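Local coordinates for protein B-agarase (Saccharophagus degradans, PDB 4BQ2) that hydrolyses agarose chains as a family 50 exo-beta-agarase, its catalytic module also carrying a carbohydrate-binding-module-like domain with a bound calcium ion, at residues 74-79 / 180-185; 25-30 / 39-44. One frame throughout, in Å; residues are numbered along the deposited sequence.

Interaction 1: 74-79 / 180-185. With CA (calcium ion), chain K.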
loop_
_atom_site.group_PDB
_atom_site.type_symbol
_atom_site.label_atom_id
_atom_site.label_comp_id
_atom_site.label_asym_id
_atom_site.label_seq_id
_atom_site.Cartn_x
_atom_site.Cartn_y
_atom_site.Cartn_z
ATOM N N PHE A 74 -1.108 -23.705 13.258
ATOM C CA PHE A 74 -0.934 -24.607 12.105
ATOM C C PHE A 74 0.549 -24.878 11.949
ATOM O O PHE A 74 1.356 -23.941 12.115
ATOM C CB PHE A 74 -1.364 -23.939 10.778
ATOM C CG PHE A 74 -2.724 -23.313 10.786
ATOM C CD1 PHE A 74 -2.940 -22.075 11.370
ATOM C CD2 PHE A 74 -3.764 -23.914 10.088
ATOM C CE1 PHE A 74 -4.200 -21.479 11.349
ATOM C CE2 PHE A 74 -5.041 -23.342 10.068
ATOM C CZ PHE A 74 -5.248 -22.122 10.682
ATOM N N ASP A 75 0.919 -26.128 11.647
ATOM C CA ASP A 75 2.292 -26.439 11.215
ATOM C C ASP A 75 2.254 -26.416 9.691
ATOM O O ASP A 75 1.387 -27.040 9.088
ATOM C CB ASP A 75 2.763 -27.825 11.703
ATOM C CG ASP A 75 2.864 -27.935 13.229
ATOM O OD1 ASP A 75 2.685 -26.925 13.948
ATOM O OD2 ASP A 75 3.049 -29.086 13.701
ATOM N N ILE A 76 3.125 -25.639 9.063
ATOM C CA ILE A 76 3.071 -25.462 7.600
ATOM C C ILE A 76 4.475 -25.401 7.032
ATOM O O ILE A 76 5.403 -24.875 7.693
ATOM C CB ILE A 76 2.308 -24.153 7.196
ATOM C CG1 ILE A 76 1.108 -23.887 8.122
ATOM C CG2 ILE A 76 1.866 -24.178 5.721
ATOM C CD1 ILE A 76 0.378 -22.571 7.826
ATOM N N VAL A 77 4.646 -25.911 5.814
ATOM C CA VAL A 77 5.909 -25.710 5.087
ATOM C C VAL A 77 5.585 -25.698 3.603
ATOM O O VAL A 77 4.603 -26.314 3.203
ATOM C CB VAL A 77 6.913 -26.839 5.370
ATOM C CG1 VAL A 77 6.467 -28.150 4.722
ATOM C CG2 VAL A 77 8.304 -26.459 4.883
ATOM N N SER A 78 6.389 -24.997 2.792
ATOM C CA SER A 78 6.204 -25.011 1.323
ATOM C C SER A 78 7.116 -26.090 0.747
ATOM O O SER A 78 8.113 -26.425 1.350
ATOM C CB SER A 78 6.557 -23.653 0.684
ATOM O OG SER A 78 5.637 -22.674 1.090
ATOM N N VAL A 79 6.744 -26.661 -0.391
ATOM C CA VAL A 79 7.573 -27.686 -1.011
ATOM C C VAL A 79 7.850 -27.176 -2.403
ATOM O O VAL A 79 7.011 -26.477 -2.971
ATOM C CB VAL A 79 6.841 -29.043 -1.044
ATOM C CG1 VAL A 79 7.697 -30.109 -1.709
ATOM C CG2 VAL A 79 6.476 -29.477 0.376
ATOM N N LYS A 180 1.857 -23.079 -6.130
ATOM C CA LYS A 180 2.386 -23.165 -4.774
ATOM C C LYS A 180 1.909 -24.510 -4.155
ATOM O O LYS A 180 0.783 -24.947 -4.373
ATOM C CB LYS A 180 1.879 -21.995 -3.893
ATOM C CG LYS A 180 2.227 -20.582 -4.393
ATOM C CD LYS A 180 3.715 -20.455 -4.704
ATOM C CE LYS A 180 4.135 -19.064 -5.247
ATOM N NZ LYS A 180 3.855 -17.983 -4.239
ATOM N N THR A 181 2.762 -25.156 -3.379
ATOM C CA THR A 181 2.382 -26.422 -2.702
ATOM C C THR A 181 2.868 -26.359 -1.245
ATOM O O THR A 181 4.026 -25.996 -0.999
ATOM C CB THR A 181 3.021 -27.642 -3.401
ATOM O OG1 THR A 181 2.633 -27.658 -4.781
ATOM C CG2 THR A 181 2.593 -28.998 -2.719
ATOM N N VAL A 182 1.987 -26.696 -0.305
ATOM C CA VAL A 182 2.352 -26.710 1.095
ATOM C C VAL A 182 1.985 -28.058 1.711
ATOM O O VAL A 182 1.186 -28.813 1.137
ATOM C CB VAL A 182 1.642 -25.586 1.886
ATOM C CG1 VAL A 182 2.074 -24.210 1.364
ATOM C CG2 VAL A 182 0.114 -25.767 1.852
ATOM N N ILE A 183 2.580 -28.339 2.882
ATOM C CA ILE A 183 2.095 -29.404 3.753
ATOM C C ILE A 183 1.622 -28.706 5.011
ATOM O O ILE A 183 2.329 -27.857 5.554
ATOM C CB ILE A 183 3.190 -30.420 4.166
ATOM C CG1 ILE A 183 3.991 -30.906 2.970
ATOM C CG2 ILE A 183 2.584 -31.611 4.903
ATOM C CD1 ILE A 183 3.155 -31.567 1.905
ATOM N N ILE A 184 0.436 -29.073 5.471
ATOM C CA ILE A 184 -0.190 -28.511 6.662
ATOM C C ILE A 184 -0.408 -29.669 7.645
ATOM O O ILE A 184 -0.820 -30.759 7.242
ATOM C CB ILE A 184 -1.543 -27.864 6.319
ATOM C CG1 ILE A 184 -1.361 -26.660 5.342
ATOM C CG2 ILE A 184 -2.285 -27.435 7.588
ATOM C CD1 ILE A 184 -2.662 -26.186 4.711
ATOM N N ASP A 185 -0.146 -29.439 8.924
ATOM C CA ASP A 185 -0.393 -30.478 9.938
ATOM C C ASP A 185 -0.733 -29.828 11.260
ATOM O O ASP A 185 -0.411 -28.640 11.482
ATOM C CB ASP A 185 0.819 -31.411 10.017
ATOM C CG ASP A 185 0.510 -32.720 10.750
ATOM O OD1 ASP A 185 -0.664 -32.948 11.119
ATOM O OD2 ASP A 185 1.454 -33.497 11.001
HETATM CA CA CA K . -0.021 -35.456 11.466
HETATM O O HOH W 1 5.664 -23.952 -3.316
HETATM O O HOH W 2 0.244 -35.346 13.532
#
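Val-77 and Ile-183 face each other as a hydrogen-bonded antiparallel pair, Val-77 N giving to Ile-183 O (3.0 Å) and Ile-183 N to Val-77 O. Their side chains lie side by side, CG1 of Val-77 4.0 Å from CB of Ile-183. With chi1 at -49°, Ile-183 CG1 stands beside its own backbone N and also meets Val-79 CG2 at 3.9 Å. On the other face Ile-76 and Ile-184 run alongside each other, Ile-76 CG2 touching Ile-184 CG1 at 4.1 Å. This mostly apolar face, joined by Phe-74 and Val-182, packs against strands 84-92 and 166-174, as expected for the inside of a beta-sandwich of the carbohydrate-binding-module type. Asp-75 and Asp-185 close one end, Asp-75 N giving to Asp-185 O at 2.8 Å. Their carboxylates take separate partners: Asp-75 meets Ser-111, Asn-186 and Arg-188, whereas Asp-185 grips the calcium ion through both oxygens, OD1 at 2.6 Å and OD2 at 2.5 Å, and Tyr-29 OH bonds to OD2. Asp-7, Glu-9, Ser-37 and Lys-38 supply further ligands. The opposite end is nearer solvent and its backbone pairing is incomplete: Val-79 is exposed and Thr-181 partly so. There Val-79 N still reaches Thr-181 O, but in place of the return bond a water bridges the strands, accepting from Thr-181 N at 3.1 Å and lying within hydrogen-bonding distance of Val-79 O.

Interaction 2: 25-30 / 39-44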
loop_
_atom_site.group_PDB
_atom_site.type_symbol
_atom_site.label_atom_id
_atom_site.label_comp_id
_atom_site.label_asym_id
_atom_site.label_seq_id
_atom_site.Cartn_x
_atom_site.Cartn_y
_atom_site.Cartn_z
ATOM N N SER A 25 -4.053 -34.232 -0.677
ATOM C CA SER A 25 -3.776 -35.635 -0.342
ATOM C C SER A 25 -3.084 -35.710 1.023
ATOM O O SER A 25 -2.541 -34.701 1.520
ATOM C CB SER A 25 -2.914 -36.312 -1.404
ATOM O OG SER A 25 -1.703 -35.605 -1.639
ATOM N N ILE A 26 -3.116 -36.886 1.629
ATOM C CA ILE A 26 -2.415 -37.093 2.895
ATOM C C ILE A 26 -1.105 -37.779 2.573
ATOM O O ILE A 26 -1.087 -38.822 1.915
ATOM C CB ILE A 26 -3.210 -37.943 3.904
ATOM C CG1 ILE A 26 -4.590 -37.343 4.192
ATOM C CG2 ILE A 26 -2.424 -38.112 5.225
ATOM C CD1 ILE A 26 -4.575 -35.982 4.863
ATOM N N GLU A 27 -0.005 -37.175 3.014
ATOM C CA GLU A 27 1.337 -37.724 2.796
ATOM C C GLU A 27 2.127 -37.672 4.101
ATOM O O GLU A 27 1.802 -36.899 5.009
ATOM C CB GLU A 27 2.131 -36.931 1.749
ATOM C CG GLU A 27 1.381 -36.479 0.496
ATOM C CD GLU A 27 1.127 -37.595 -0.503
ATOM O OE1 GLU A 27 1.641 -38.725 -0.280
ATOM O OE2 GLU A 27 0.411 -37.334 -1.513
ATOM N N THR A 28 3.174 -38.489 4.165
ATOM C CA THR A 28 4.153 -38.425 5.253
ATOM C C THR A 28 5.224 -37.381 4.918
ATOM O O THR A 28 5.745 -37.343 3.789
ATOM C CB THR A 28 4.766 -39.818 5.535
ATOM O OG1 THR A 28 3.723 -40.696 5.951
ATOM C CG2 THR A 28 5.804 -39.758 6.661
ATOM N N TYR A 29 5.520 -36.522 5.893
ATOM C CA TYR A 29 6.489 -35.415 5.738
ATOM C C TYR A 29 7.213 -35.347 7.098
ATOM O O TYR A 29 6.705 -35.918 8.079
ATOM C CB TYR A 29 5.739 -34.087 5.469
ATOM C CG TYR A 29 5.146 -33.576 6.763
ATOM C CD1 TYR A 29 3.996 -34.158 7.303
ATOM C CD2 TYR A 29 5.778 -32.588 7.490
ATOM C CE1 TYR A 29 3.474 -33.726 8.511
ATOM C CE2 TYR A 29 5.276 -32.172 8.719
ATOM C CZ TYR A 29 4.130 -32.755 9.224
ATOM O OH TYR A 29 3.650 -32.351 10.448
ATOM N N THR A 30 8.358 -34.656 7.170
ATOM C CA THR A 30 9.059 -34.371 8.442
ATOM C C THR A 30 8.510 -33.178 9.235
ATOM O O THR A 30 8.599 -32.017 8.795
ATOM C CB THR A 30 10.565 -34.148 8.202
ATOM O OG1 THR A 30 11.107 -35.306 7.554
ATOM C CG2 THR A 30 11.294 -33.868 9.524
ATOM N N GLY A 39 0.562 -35.512 6.992
ATOM C CA GLY A 39 0.102 -34.133 6.827
ATOM C C GLY A 39 -0.783 -33.971 5.583
ATOM O O GLY A 39 -0.873 -34.869 4.747
ATOM N N LEU A 40 -1.469 -32.840 5.511
ATOM C CA LEU A 40 -2.263 -32.512 4.330
ATOM C C LEU A 40 -1.393 -31.790 3.321
ATOM O O LEU A 40 -0.944 -30.639 3.561
ATOM C CB LEU A 40 -3.437 -31.634 4.714
ATOM C CG LEU A 40 -4.350 -31.247 3.541
ATOM C CD1 LEU A 40 -5.267 -32.396 3.163
ATOM C CD2 LEU A 40 -5.154 -30.046 3.992
ATOM N N LYS A 41 -1.201 -32.441 2.183
ATOM C CA LYS A 41 -0.446 -31.873 1.091
ATOM C C LYS A 41 -1.413 -31.086 0.200
ATOM O O LYS A 41 -2.377 -31.647 -0.321
ATOM C CB LYS A 41 0.262 -32.958 0.277
ATOM C CG LYS A 41 1.060 -32.368 -0.885
ATOM C CD LYS A 41 1.656 -33.433 -1.771
ATOM C CE LYS A 41 2.397 -32.752 -2.914
ATOM N NZ LYS A 41 3.406 -33.664 -3.526
ATOM N N LEU A 42 -1.177 -29.783 0.062
ATOM C CA LEU A 42 -2.132 -28.928 -0.655
ATOM C C LEU A 42 -1.430 -28.365 -1.886
ATOM O O LEU A 42 -0.535 -27.520 -1.758
ATOM C CB LEU A 42 -2.680 -27.837 0.267
ATOM C CG LEU A 42 -3.702 -26.861 -0.350
ATOM C CD1 LEU A 42 -5.027 -27.582 -0.656
ATOM C CD2 LEU A 42 -3.944 -25.647 0.543
ATOM N N ALA A 43 -1.810 -28.852 -3.073
ATOM C CA ALA A 43 -1.137 -28.455 -4.287
ATOM C C ALA A 43 -2.087 -27.527 -5.067
ATOM O O ALA A 43 -3.106 -27.980 -5.603
ATOM C CB ALA A 43 -0.720 -29.675 -5.099
ATOM N N MET A 44 -1.769 -26.222 -5.033
ATOM C CA MET A 44 -2.625 -25.159 -5.584
ATOM C C MET A 44 -2.239 -24.883 -7.021
ATOM O O MET A 44 -1.059 -24.777 -7.363
ATOM C CB MET A 44 -2.534 -23.867 -4.724
ATOM C CG MET A 44 -3.192 -24.017 -3.335
ATOM S SD MET A 44 -2.559 -22.907 -2.054
ATOM C CE MET A 44 -1.013 -23.715 -1.699
HETATM O O HOH W 3 -1.901 -33.078 -3.016
#
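Lys-41 lays the start of its aliphatic chain over the side chain of Glu-27, with Lys-41 CB 3.7 Å from Glu-27 CG and Lys-41 CD also near that carbon. The two belong to the beta hairpin of strands 22-30 and 36-44, within the agarase domain that resembles carbohydrate-binding modules. Glu-27 folds about its CB-CG bond (chi2 -76°) while Lys-41 is extended, and the two chains cross obliquely. Their charged ends do not meet: Lys-41 NZ stays 5.1 Å from Glu-27 OE2. That oxygen instead takes a bond from Ser-25 OG at 2.7 Å, which arrives on the anti side, 26° out of the carboxylate plane. Ser-25 and Glu-27 are thus tied together alongside the aliphatic part of Lys-41.

Between 25-30 and 39-44 the backbone forms two hydrogen-bonded pairs, Ser-25 with Lys-41 and Glu-27 with Gly-39. Gly-39 N gives to Glu-27 O in a short, nearly straight bond of 2.7 Å (173° at the hydrogen). Between these pairs, on the reverse face, Ile-26 and Leu-40 cross at about a right angle and meet through their CD1 methyls at 4.0 Å; Phe-8 touches both.

Beyond Glu-27 the strand twists, and Tyr-29 turns its ring back towards Gly-39, whose N lies near the ring plane at its edge, 3.7 Å from CD1. The lack of a side chain on Gly-39 leaves room for that ring. At the other end, a water gives one proton to Ser-25 OG, 2.9 Å away, and the other to Lys-41 O.

Overall arrangement
Interaction 2 closes before interaction 1 opens along the chain, yet their centres lie only about 7 Å apart, on the same side of the chain's centre and within the carbohydrate-binding-module-like domain. They share a sheet: strand 36-44 pairs antiparallel with both 22-30 and 180-191, and 180-191 in turn pairs with 70-79, giving the order 22-30, 36-44, 180-191, 70-79. Leu-42 N to Val-182 O and Ile-183 CD1 against Lys-41 CG join the two contacts across the middle. The local hairpin is thus built onto a strand pair far apart in sequence, and the calcium ion sits at one end of this junction, beside Asp-185, tying residues near the N-terminus to strand 180-191.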